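Local atomic coordinates of D-isomer specific 2-hydroxyacid dehydrogenase family protein (Desulfovibrio vulgaris, PDB entry 5TX7), a protein that probably catalyses the NAD-dependent interconversion of D-2-hydroxyacids and the corresponding 2-oxoacids, its natural substrate being unassigned. Residues S18-P21 with I22-L25; R33-S36 with D37-I40. All coordinates share one frame; numbering follows the deposited sequence.

Overall arrangement
Interaction 1 (residues 18-25) and interaction 2 (residues 33-40) follow one another along the chain, separated by strand 27-30. Both belong to the domain built on the five-stranded parallel sheet 3-6, 27-30, 48-51, 69-72 and 92-93, in which strand 27-30 lies at one margin. Interaction 1 forms the short helix 20-23 of the crossover from strand 3-6 to strand 27-30; interaction 2 begins helix 39-43 after that strand. These local contacts have centres about 23 Å apart and nearest atoms about 9 Å apart. Interaction 1 leans on helix 292-310 of its own chain, whereas Arg33 of segment 33-36 forms a salt bridge with Asp135 of the second subunit, so this loop joins the dimer contact.

Interaction 1: residues S18-P21 with I22-L25; sequences SWAP and IEEL
Trp19 CG and Ile22 CG1 both stand anti to their own carbonyl carbon (chi1 -68° and -50°) and, with the backbone turning between them, the two side chains lie side by side, pointing the same way. Ile22 CG1 reaches the edge of the indole in its plane, 4.0 Å from Trp19 CE3. Glu23 CG is placed likewise, and the chain then extends back along the preceding turn: its CG lies 3.7 Å from Trp19 O, and its carboxylate carbon comes near Trp19 CB.

The backbone holds this arrangement together. Glu23 N donates to Trp19 O at 3.0 Å with a nearly straight N-H...O angle of 164°, and Ile22 N adds a weak bond to the same oxygen. One residue further on, Glu24 N donates to Ala20 O at 3.1 Å. Ser18 OG accepts from Ala20 N at 3.0 Å, a capping bond that engages an amide of the first turn. Pro21, having no N-H, suits this first turn, where an amide lacks a helical acceptor. A water donates both to Pro21 O, 2.7 Å away, and to Glu24 OE1, tying this carboxylate to the backbone, while Leu25 CG packs near the same carbonyl.

Trp19 and Ile22 continue inward onto Leu28 of strand 27-30 and Met299 of helix 292-310; Pro21 rests on Asp300 and Ala303 of that helix. The whole is a side-chain-capped short helix, serving as the connecting helix of the beta-alpha-beta crossover between parallel strands 3-6 and 27-30.

Interaction 2: residues R33-S36 with D37-I40; sequences RTPS and DKII
Ile39 packs back against Pro35 and Ser36, at the start of the turn that Lys38 N closes, and can be followed outward from its CB, 3.8 Å from Ser36 O. CG1, anti to the carbonyl carbon (chi1 -68°), has two carbonyl oxygens on one side of it, Ser36 O at 3.7 Å and Pro35 O slightly farther; it also meets the methyl CG2 of Thr34. The terminal CD1 ends 3.7 Å from Ser36 CA. Beyond the turn, the Ile39 side chain also touches Val54 and Leu56.

Thr34 divides its two branches: CG2 faces the backbone of Lys38 and Ile39, while OG1 is hydrogen-bonded to Leu7 O and Arg42 NH1. Around the turn, Lys38 N donates to Pro35 O at 3.0 Å, approaching from above the carbonyl plane, 46° out of it. The Pro35 ring meets Asp37 OD1 through CB, at 3.5 Å, and Lys38 CG through its own CG. A water accepts from Ile40 N and donates to Ser36 O, 2.8 Å away.

Between the two segments the polar links are thus the Lys38 N bond and the water, which implies that the lead-in to helix 39-43 rests on backbone bonding and carbon packing rather than on a specific side-chain bond.

Interaction 1: residues S18-P21 with I22-L25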
loop_
_atom_site.group_PDB
_atom_site.type_symbol
_atom_site.label_atom_id
_atom_site.label_comp_id
_atom_site.label_asym_id
_atom_site.label_seq_id
_atom_site.Cartn_x
_atom_site.Cartn_y
_atom_site.Cartn_z
ATOM N N SER A 18 0.842 4.388 -25.869
ATOM C CA SER A 18 0.949 4.569 -27.309
ATOM C C SER A 18 0.005 3.632 -28.058
ATOM O O SER A 18 -0.101 2.457 -27.719
ATOM C CB SER A 18 2.381 4.275 -27.744
ATOM O OG SER A 18 2.510 4.385 -29.147
ATOM N N TRP A 19 -0.660 4.171 -29.079
ATOM C CA TRP A 19 -1.457 3.366 -30.010
ATOM C C TRP A 19 -0.574 2.688 -31.073
ATOM O O TRP A 19 -1.086 1.939 -31.898
ATOM C CB TRP A 19 -2.519 4.235 -30.704
ATOM C CG TRP A 19 -3.565 4.702 -29.797
ATOM C CD1 TRP A 19 -3.633 5.916 -29.181
ATOM C CD2 TRP A 19 -4.705 3.969 -29.366
ATOM N NE1 TRP A 19 -4.748 5.981 -28.385
ATOM C CE2 TRP A 19 -5.430 4.798 -28.486
ATOM C CE3 TRP A 19 -5.192 2.679 -29.639
ATOM C CZ2 TRP A 19 -6.613 4.384 -27.874
ATOM C CZ3 TRP A 19 -6.372 2.265 -29.024
ATOM C CH2 TRP A 19 -7.061 3.125 -28.143
ATOM N N ALA A 20 0.735 2.936 -31.059
ATOM C CA ALA A 20 1.632 2.415 -32.102
ATOM C C ALA A 20 1.435 0.932 -32.488
ATOM O O ALA A 20 1.453 0.609 -33.681
ATOM C CB ALA A 20 3.088 2.682 -31.741
ATOM N N PRO A 21 1.232 0.036 -31.505
ATOM C CA PRO A 21 1.003 -1.371 -31.883
ATOM C C PRO A 21 -0.233 -1.599 -32.753
ATOM O O PRO A 21 -0.212 -2.480 -33.603
ATOM C CB PRO A 21 0.851 -2.082 -30.530
ATOM C CG PRO A 21 1.596 -1.216 -29.568
ATOM C CD PRO A 21 1.367 0.192 -30.046
ATOM N N ILE A 22 -1.287 -0.810 -32.542
ATOM C CA ILE A 22 -2.496 -0.856 -33.371
ATOM C C ILE A 22 -2.258 -0.126 -34.716
ATOM O O ILE A 22 -2.700 -0.592 -35.753
ATOM C CB ILE A 22 -3.716 -0.209 -32.677
ATOM C CG1 ILE A 22 -3.927 -0.734 -31.243
ATOM C CG2 ILE A 22 -4.985 -0.418 -33.499
ATOM C CD1 ILE A 22 -4.368 -2.163 -31.110
ATOM N N GLU A 23 -1.572 1.010 -34.690
ATOM C CA GLU A 23 -1.286 1.794 -35.903
ATOM C C GLU A 23 -0.447 1.065 -36.956
ATOM O O GLU A 23 -0.568 1.363 -38.135
ATOM C CB GLU A 23 -0.638 3.131 -35.557
ATOM C CG GLU A 23 -1.600 4.087 -34.872
ATOM C CD GLU A 23 -0.934 5.293 -34.206
ATOM O OE1 GLU A 23 0.203 5.182 -33.659
ATOM O OE2 GLU A 23 -1.625 6.320 -34.135
ATOM N N GLU A 24 0.376 0.107 -36.532
ATOM C CA GLU A 24 1.105 -0.776 -37.461
ATOM C C GLU A 24 0.206 -1.649 -38.345
ATOM O O GLU A 24 0.655 -2.113 -39.379
ATOM C CB GLU A 24 2.062 -1.709 -36.699
ATOM C CG GLU A 24 3.443 -1.150 -36.418
ATOM C CD GLU A 24 4.123 -1.808 -35.216
ATOM O OE1 GLU A 24 3.925 -3.042 -35.010
ATOM O OE2 GLU A 24 4.853 -1.079 -34.482
ATOM N N LEU A 25 -1.040 -1.883 -37.930
ATOM C CA LEU A 25 -1.922 -2.898 -38.529
ATOM C C LEU A 25 -3.047 -2.332 -39.399
ATOM O O LEU A 25 -3.887 -3.086 -39.895
ATOM C CB LEU A 25 -2.563 -3.716 -37.400
ATOM C CG LEU A 25 -1.631 -4.317 -36.359
ATOM C CD1 LEU A 25 -2.434 -4.956 -35.251
ATOM C CD2 LEU A 25 -0.722 -5.344 -37.001
HETATM O O HOH W 1 1.573 -4.489 -33.783
#

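Interaction 2: residues R33-S36 with D37-I40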
loop_
_atom_site.group_PDB
_atom_site.type_symbol
_atom_site.label_atom_id
_atom_site.label_comp_id
_atom_site.label_asym_id
_atom_site.label_seq_id
_atom_site.Cartn_x
_atom_site.Cartn_y
_atom_site.Cartn_z
ATOM N N ARG A 33 -14.458 9.073 -26.399
ATOM C CA ARG A 33 -15.673 8.359 -26.008
ATOM C C ARG A 33 -16.718 8.575 -27.093
ATOM O O ARG A 33 -16.567 9.480 -27.939
ATOM C CB ARG A 33 -16.195 8.867 -24.669
ATOM C CG ARG A 33 -16.520 10.337 -24.643
ATOM C CD ARG A 33 -16.551 10.895 -23.215
ATOM N NE ARG A 33 -15.262 10.819 -22.519
ATOM C CZ ARG A 33 -14.228 11.652 -22.680
ATOM N NH1 ARG A 33 -14.265 12.651 -23.560
ATOM N NH2 ARG A 33 -13.107 11.463 -21.970
ATOM N N THR A 34 -17.770 7.760 -27.066
ATOM C CA THR A 34 -18.840 7.853 -28.044
ATOM C C THR A 34 -20.218 7.735 -27.399
ATOM O O THR A 34 -20.544 6.687 -26.865
ATOM C CB THR A 34 -18.665 6.792 -29.136
ATOM O OG1 THR A 34 -17.471 7.069 -29.873
ATOM C CG2 THR A 34 -19.841 6.813 -30.114
ATOM N N PRO A 35 -21.037 8.803 -27.465
ATOM C CA PRO A 35 -22.450 8.618 -27.033
ATOM C C PRO A 35 -23.211 7.700 -27.975
ATOM O O PRO A 35 -22.825 7.529 -29.127
ATOM C CB PRO A 35 -23.033 10.042 -27.031
ATOM C CG PRO A 35 -22.120 10.849 -27.886
ATOM C CD PRO A 35 -20.758 10.193 -27.887
ATOM N N SER A 36 -24.280 7.106 -27.466
ATOM C CA SER A 36 -25.074 6.084 -28.184
ATOM C C SER A 36 -25.587 6.494 -29.576
ATOM O O SER A 36 -25.592 5.677 -30.506
ATOM C CB SER A 36 -26.276 5.719 -27.320
ATOM O OG SER A 36 -26.926 6.913 -26.905
ATOM N N ASP A 37 -26.008 7.751 -29.710
ATOM C CA ASP A 37 -26.512 8.271 -30.993
ATOM C C ASP A 37 -25.438 8.480 -32.073
ATOM O O ASP A 37 -25.779 8.747 -33.221
ATOM C CB ASP A 37 -27.316 9.568 -30.790
ATOM C CG ASP A 37 -26.471 10.735 -30.235
ATOM O OD1 ASP A 37 -25.620 10.527 -29.342
ATOM O OD2 ASP A 37 -26.701 11.879 -30.682
ATOM N N LYS A 38 -24.158 8.364 -31.713
ATOM C CA LYS A 38 -23.049 8.572 -32.640
ATOM C C LYS A 38 -22.289 7.291 -33.000
ATOM O O LYS A 38 -21.305 7.352 -33.759
ATOM C CB LYS A 38 -22.072 9.602 -32.032
ATOM C CG LYS A 38 -22.634 11.020 -31.882
ATOM C CD LYS A 38 -22.045 11.994 -32.905
ATOM C CE LYS A 38 -22.536 13.415 -32.680
ATOM N NZ LYS A 38 -23.923 13.591 -33.192
ATOM N N ILE A 39 -22.737 6.138 -32.493
ATOM C CA ILE A 39 -21.995 4.877 -32.694
ATOM C C ILE A 39 -21.918 4.490 -34.171
ATOM O O ILE A 39 -20.836 4.175 -34.650
ATOM C CB ILE A 39 -22.586 3.704 -31.863
ATOM C CG1 ILE A 39 -22.366 3.942 -30.368
ATOM C CG2 ILE A 39 -21.951 2.367 -32.242
ATOM C CD1 ILE A 39 -23.241 3.080 -29.471
ATOM N N ILE A 40 -23.052 4.538 -34.880
ATOM C CA ILE A 40 -23.099 4.116 -36.286
ATOM C C ILE A 40 -22.266 5.051 -37.170
ATOM O O ILE A 40 -21.487 4.569 -37.988
ATOM C CB ILE A 40 -24.539 4.054 -36.870
ATOM C CG1 ILE A 40 -25.531 3.289 -35.987
ATOM C CG2 ILE A 40 -24.511 3.453 -38.265
ATOM C CD1 ILE A 40 -25.114 1.899 -35.620
HETATM O O HOH W 2 -25.703 5.347 -33.324
#